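Long-range contacts in genome packaging NTPase B204 (Sulfolobus turreted icosahedral virus 2, PDB 4KFU), which probably hydrolyses ATP, as a P-loop NTPase of the FtsK-HerA superfamily, to power packaging of the viral DNA into the capsid: residues A[153-158]-A[188-193]; A[4-9]-A[149-154]. All blocks are in the same frame, centred on the assembly; numbering follows the deposited sequence.

How the contacts relate
Contact 1 (153-158 with 188-193) and contact 2 (4-9 with 149-154) meet on strand 153-156, which has strand 6-10 along one edge and strand 188-192 along the other; the centres of the two contacts lie about 9 Å apart. The strand thus runs parallel to one neighbour and antiparallel to the other. Two probable hydrogen bonds also link them, I155 N to V8 O at 2.7 Å and V193 N to D152 O at 3.0 Å. The nucleotide analogue AMPPCP is nearer contact 1, where the F157 side chain is about 6 Å from a bound AMPPCP, and Y158 belongs to a second pocket for the analogue, with L183, K184 and Q185; the V8 side chain of contact 2 is about 13 Å from a bound AMPPCP.

Contact 1: A[153-158]-A[188-193]; sequences LIIMFY and FLIYDV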
loop_
_atom_site.group_PDB
_atom_site.type_symbol
_atom_site.label_atom_id
_atom_site.label_comp_id
_atom_site.label_asym_id
_atom_site.label_seq_id
_atom_site.Cartn_x
_atom_site.Cartn_y
_atom_site.Cartn_z
ATOM N N LEU A 153 -3.390 8.065 5.428
ATOM C CA LEU A 153 -2.541 7.567 6.505
ATOM C C LEU A 153 -1.170 7.232 5.949
ATOM O O LEU A 153 -1.052 6.561 4.921
ATOM C CB LEU A 153 -3.138 6.306 7.127
ATOM C CG LEU A 153 -4.376 6.466 8.012
ATOM C CD1 LEU A 153 -4.746 5.138 8.653
ATOM C CD2 LEU A 153 -4.148 7.520 9.087
ATOM N N ILE A 154 -0.124 7.696 6.619
ATOM C CA ILE A 154 1.233 7.324 6.225
ATOM C C ILE A 154 1.925 6.691 7.424
ATOM O O ILE A 154 2.009 7.297 8.500
ATOM C CB ILE A 154 2.045 8.525 5.704
ATOM C CG1 ILE A 154 1.291 9.229 4.570
ATOM C CG2 ILE A 154 3.401 8.081 5.216
ATOM C CD1 ILE A 154 1.908 10.587 4.177
ATOM N N ILE A 155 2.405 5.465 7.235
ATOM C CA ILE A 155 3.063 4.727 8.305
ATOM C C ILE A 155 4.554 4.625 7.999
ATOM O O ILE A 155 4.938 4.281 6.879
ATOM C CB ILE A 155 2.434 3.325 8.491
ATOM C CG1 ILE A 155 0.995 3.464 9.008
ATOM C CG2 ILE A 155 3.279 2.472 9.431
ATOM C CD1 ILE A 155 0.277 2.161 9.237
ATOM N N MET A 156 5.395 4.952 8.982
ATOM C CA MET A 156 6.840 4.956 8.763
ATOM C C MET A 156 7.602 4.216 9.855
ATOM O O MET A 156 7.293 4.362 11.046
ATOM C CB MET A 156 7.349 6.404 8.664
ATOM C CG MET A 156 6.902 7.109 7.391
ATOM S SD MET A 156 7.095 8.901 7.461
ATOM C CE MET A 156 5.746 9.343 8.506
ATOM N N PHE A 157 8.587 3.415 9.445
ATOM C CA PHE A 157 9.508 2.766 10.395
ATOM C C PHE A 157 10.798 3.582 10.464
ATOM O O PHE A 157 10.941 4.579 9.762
ATOM C CB PHE A 157 9.810 1.322 9.976
ATOM C CG PHE A 157 8.615 0.400 10.075
ATOM C CD1 PHE A 157 8.482 -0.480 11.140
ATOM C CD2 PHE A 157 7.609 0.435 9.116
ATOM C CE1 PHE A 157 7.369 -1.337 11.245
ATOM C CE2 PHE A 157 6.486 -0.427 9.209
ATOM C CZ PHE A 157 6.370 -1.302 10.283
ATOM N N TYR A 158 11.740 3.138 11.286
ATOM C CA TYR A 158 12.966 3.880 11.550
ATOM C C TYR A 158 13.720 4.339 10.302
ATOM O O TYR A 158 13.942 3.555 9.377
ATOM C CB TYR A 158 13.918 3.041 12.428
ATOM C CG TYR A 158 15.341 3.557 12.400
ATOM C CD1 TYR A 158 15.737 4.604 13.237
ATOM C CD2 TYR A 158 16.289 3.014 11.535
ATOM C CE1 TYR A 158 17.042 5.105 13.203
ATOM C CE2 TYR A 158 17.605 3.505 11.497
ATOM C CZ TYR A 158 17.969 4.544 12.332
ATOM O OH TYR A 158 19.262 5.038 12.287
ATOM N N PHE A 188 6.501 1.760 14.940
ATOM C CA PHE A 188 6.198 2.603 13.782
ATOM C C PHE A 188 5.434 3.876 14.128
ATOM O O PHE A 188 4.717 3.950 15.129
ATOM C CB PHE A 188 5.468 1.811 12.684
ATOM C CG PHE A 188 4.220 1.098 13.150
ATOM C CD1 PHE A 188 4.293 -0.141 13.780
ATOM C CD2 PHE A 188 2.962 1.647 12.910
ATOM C CE1 PHE A 188 3.129 -0.805 14.194
ATOM C CE2 PHE A 188 1.798 0.989 13.312
ATOM C CZ PHE A 188 1.876 -0.238 13.950
ATOM N N LEU A 189 5.591 4.872 13.268
ATOM C CA LEU A 189 4.881 6.134 13.396
ATOM C C LEU A 189 3.689 6.162 12.430
ATOM O O LEU A 189 3.805 5.786 11.267
ATOM C CB LEU A 189 5.856 7.282 13.088
ATOM C CG LEU A 189 5.443 8.740 13.151
ATOM C CD1 LEU A 189 6.672 9.560 13.480
ATOM C CD2 LEU A 189 4.851 9.218 11.838
ATOM N N ILE A 190 2.545 6.607 12.923
ATOM C CA ILE A 190 1.357 6.730 12.097
ATOM C C ILE A 190 0.992 8.200 11.981
ATOM O O ILE A 190 0.620 8.821 12.975
ATOM C CB ILE A 190 0.167 6.000 12.734
ATOM C CG1 ILE A 190 0.504 4.527 12.961
ATOM C CG2 ILE A 190 -1.080 6.164 11.873
ATOM C CD1 ILE A 190 -0.479 3.822 13.884
ATOM N N TYR A 191 1.113 8.747 10.773
ATOM C CA TYR A 191 0.708 10.117 10.489
ATOM C C TYR A 191 -0.638 10.136 9.791
ATOM O O TYR A 191 -0.806 9.538 8.720
ATOM C CB TYR A 191 1.739 10.819 9.603
ATOM C CG TYR A 191 1.412 12.266 9.306
ATOM C CD1 TYR A 191 1.459 13.233 10.306
ATOM C CD2 TYR A 191 1.072 12.668 8.027
ATOM C CE1 TYR A 191 1.161 14.572 10.030
ATOM C CE2 TYR A 191 0.774 13.992 7.740
ATOM C CZ TYR A 191 0.822 14.939 8.746
ATOM O OH TYR A 191 0.526 16.256 8.457
ATOM N N ASP A 192 -1.591 10.827 10.408
ATOM C CA ASP A 192 -2.890 11.062 9.804
ATOM C C ASP A 192 -2.775 12.322 8.968
ATOM O O ASP A 192 -2.584 13.417 9.493
ATOM C CB ASP A 192 -3.959 11.207 10.888
ATOM C CG ASP A 192 -5.368 11.229 10.323
ATOM O OD1 ASP A 192 -5.615 11.933 9.314
ATOM O OD2 ASP A 192 -6.228 10.533 10.901
ATOM N N VAL A 193 -2.866 12.158 7.656
ATOM C CA VAL A 193 -2.669 13.266 6.739
ATOM C C VAL A 193 -3.771 14.312 6.900
ATOM O O VAL A 193 -3.544 15.507 6.728
ATOM C CB VAL A 193 -2.643 12.760 5.285
ATOM C CG1 VAL A 193 -2.491 13.913 4.295
ATOM C CG2 VAL A 193 -1.522 11.746 5.098
#
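Strands 153-156 and 188-192 run antiparallel, their axes 4.7 Å apart at the closest approach, and are joined by two reciprocal pairs of backbone hydrogen bonds, I154 with Y191 and M156 with L189. The straightest is L189 N to M156 O, 2.8 Å with 174° at the hydrogen. On the face carrying M156 and L189 the side chains lie alongside each other; a bend at the end of the methionine (chi3 -75°) goes with a tight methyl-to-methyl contact, M156 CE to L189 CD2 at 3.5 Å. Here the parallel core of the P-loop NTPase sheet gives way to its antiparallel end, which strand 197-201 completes. On the other face, I155 CG2 packs 3.6 Å from F188 CD2, while I155 CG1 meets I190 CG1. F188 CB sits over the centre of the F157 ring in a CH-pi contact, 3.9 Å from the centroid; the two rings are inclined at 40°. F157 also touches K17 of the Walker A loop. Near the start of strand 153-156, I154 CD1 packs on V193 CG2 at 3.7 Å and approaches the edge of the Y191 ring. L153 CD2 rests against D192, whose OD1 is held by the backbone N of N194 and S195.

Contact 2: A[4-9]-A[149-154]; sequences DDIVVL and KQADLI
The carboxylates of D5 and D152 are stacked with their planes 27° apart, although the two side chains run roughly perpendicular, and D5 OD1 comes to 3.6 Å from D152 OD2. R127 probably makes this closeness of like charges tolerable: it forms salt bridges to D5 OD1 and D152 OD1, and another to D4. With CG beside its own backbone N (chi1 -61°), D152 reaches across to the start of strand 6-10, where D152 OD2 accepts I6 N at 2.8 Å through its anti lone pair, with 173° at the hydrogen. I6 O in turn is gripped by two donors, D152 N at 2.8 Å and L153 N at 3.1 Å; the former comes in on a lone pair in the carbonyl plane. The D152 carboxylate thus takes the backbone N of I6 and the D152 amide gives to its backbone O, just where strand 153-156 begins. Beyond them the parallel pairing continues with V8 N to L153 O at 2.9 Å. V7 and L153 project together from the same face, flank against flank, with V7 CG2 4.1 Å from L153 CB. On the face carrying V8 and I154, V8 CG2 packs on A151 CB at 3.8 Å. I6 CD1 approaches Q150 O. Strand 6-10 is flanked on its other edge by strand 131-137; helix 17-31 covers V7 through F25, and helix 145-150 packs V147 and Y148 on V8, and Y148 on I154.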
loop_
_atom_site.group_PDB
_atom_site.type_symbol
_atom_site.label_atom_id
_atom_site.label_comp_id
_atom_site.label_asym_id
_atom_site.label_seq_id
_atom_site.Cartn_x
_atom_site.Cartn_y
_atom_site.Cartn_z
ATOM N N ASP A 4 -11.920 2.674 2.409
ATOM C CA ASP A 4 -11.526 3.389 1.197
ATOM C C ASP A 4 -10.394 4.401 1.407
ATOM O O ASP A 4 -10.161 5.259 0.551
ATOM C CB ASP A 4 -12.727 4.044 0.499
ATOM C CG ASP A 4 -13.510 4.984 1.404
ATOM O OD1 ASP A 4 -13.047 5.308 2.522
ATOM O OD2 ASP A 4 -14.605 5.411 0.974
ATOM N N ASP A 5 -9.690 4.299 2.533
ATOM C CA ASP A 5 -8.530 5.159 2.773
ATOM C C ASP A 5 -7.355 4.763 1.889
ATOM O O ASP A 5 -7.227 3.604 1.488
ATOM C CB ASP A 5 -8.074 5.086 4.230
ATOM C CG ASP A 5 -8.862 6.005 5.136
ATOM O OD1 ASP A 5 -9.621 6.853 4.612
ATOM O OD2 ASP A 5 -8.720 5.882 6.370
ATOM N N ILE A 6 -6.507 5.740 1.581
ATOM C CA ILE A 6 -5.223 5.440 0.975
ATOM C C ILE A 6 -4.217 5.376 2.129
ATOM O O ILE A 6 -4.053 6.344 2.889
ATOM C CB ILE A 6 -4.798 6.500 -0.044
ATOM C CG1 ILE A 6 -5.748 6.458 -1.260
ATOM C CG2 ILE A 6 -3.374 6.239 -0.498
ATOM C CD1 ILE A 6 -5.614 7.630 -2.232
ATOM N N VAL A 7 -3.587 4.216 2.287
ATOM C CA VAL A 7 -2.600 4.010 3.342
ATOM C C VAL A 7 -1.261 3.711 2.697
ATOM O O VAL A 7 -1.164 2.883 1.779
ATOM C CB VAL A 7 -2.987 2.844 4.268
ATOM C CG1 VAL A 7 -1.917 2.622 5.325
ATOM C CG2 VAL A 7 -4.321 3.114 4.921
ATOM N N VAL A 8 -0.224 4.396 3.167
ATOM C CA VAL A 8 1.106 4.210 2.613
ATOM C C VAL A 8 2.052 3.749 3.710
ATOM O O VAL A 8 2.160 4.391 4.769
ATOM C CB VAL A 8 1.624 5.501 1.960
ATOM C CG1 VAL A 8 3.011 5.277 1.360
ATOM C CG2 VAL A 8 0.633 5.970 0.871
ATOM N N LEU A 9 2.713 2.618 3.473
ATOM C CA LEU A 9 3.686 2.108 4.431
ATOM C C LEU A 9 5.100 2.273 3.885
ATOM O O LEU A 9 5.401 1.857 2.759
ATOM C CB LEU A 9 3.443 0.632 4.718
ATOM C CG LEU A 9 2.011 0.151 4.905
ATOM C CD1 LEU A 9 2.042 -1.356 5.114
ATOM C CD2 LEU A 9 1.358 0.846 6.086
ATOM N N LYS A 149 0.912 13.247 -0.678
ATOM C CA LYS A 149 -0.053 14.335 -0.567
ATOM C C LYS A 149 -1.497 13.819 -0.619
ATOM O O LYS A 149 -2.405 14.406 -0.020
ATOM C CB LYS A 149 0.169 15.359 -1.675
ATOM C CG LYS A 149 1.592 15.927 -1.753
ATOM C CD LYS A 149 2.061 16.495 -0.416
ATOM C CE LYS A 149 1.215 17.668 0.017
ATOM N NZ LYS A 149 2.054 18.755 0.608
ATOM N N GLN A 150 -1.708 12.713 -1.327
ATOM C CA GLN A 150 -3.053 12.157 -1.487
ATOM C C GLN A 150 -3.420 11.096 -0.450
ATOM O O GLN A 150 -4.583 10.676 -0.355
ATOM C CB GLN A 150 -3.213 11.562 -2.893
ATOM C CG GLN A 150 -3.191 12.591 -4.004
ATOM C CD GLN A 150 -4.222 13.687 -3.801
ATOM O OE1 GLN A 150 -3.875 14.861 -3.673
ATOM N NE2 GLN A 150 -5.497 13.306 -3.767
ATOM N N ALA A 151 -2.441 10.639 0.316
ATOM C CA ALA A 151 -2.689 9.589 1.305
ATOM C C ALA A 151 -3.604 10.083 2.432
ATOM O O ALA A 151 -3.713 11.294 2.671
ATOM C CB ALA A 151 -1.367 9.086 1.866
ATOM N N ASP A 152 -4.266 9.150 3.117
ATOM C CA ASP A 152 -5.008 9.479 4.336
ATOM C C ASP A 152 -4.184 9.123 5.563
ATOM O O ASP A 152 -4.266 9.785 6.600
ATOM C CB ASP A 152 -6.333 8.727 4.387
ATOM C CG ASP A 152 -7.238 9.080 3.236
ATOM O OD1 ASP A 152 -7.857 10.167 3.289
ATOM O OD2 ASP A 152 -7.313 8.282 2.272
ATOM N N LEU A 153 -3.390 8.065 5.428
ATOM C CA LEU A 153 -2.541 7.567 6.505
ATOM C C LEU A 153 -1.170 7.232 5.949
ATOM O O LEU A 153 -1.052 6.561 4.921
ATOM C CB LEU A 153 -3.138 6.306 7.127
ATOM C CG LEU A 153 -4.376 6.466 8.012
ATOM C CD1 LEU A 153 -4.746 5.138 8.653
ATOM C CD2 LEU A 153 -4.148 7.520 9.087
ATOM N N ILE A 154 -0.124 7.696 6.619
ATOM C CA ILE A 154 1.233 7.324 6.225
ATOM C C ILE A 154 1.925 6.691 7.424
ATOM O O ILE A 154 2.009 7.297 8.500
ATOM C CB ILE A 154 2.045 8.525 5.704
ATOM C CG1 ILE A 154 1.291 9.229 4.570
ATOM C CG2 ILE A 154 3.401 8.081 5.216
ATOM C CD1 ILE A 154 1.908 10.587 4.177
#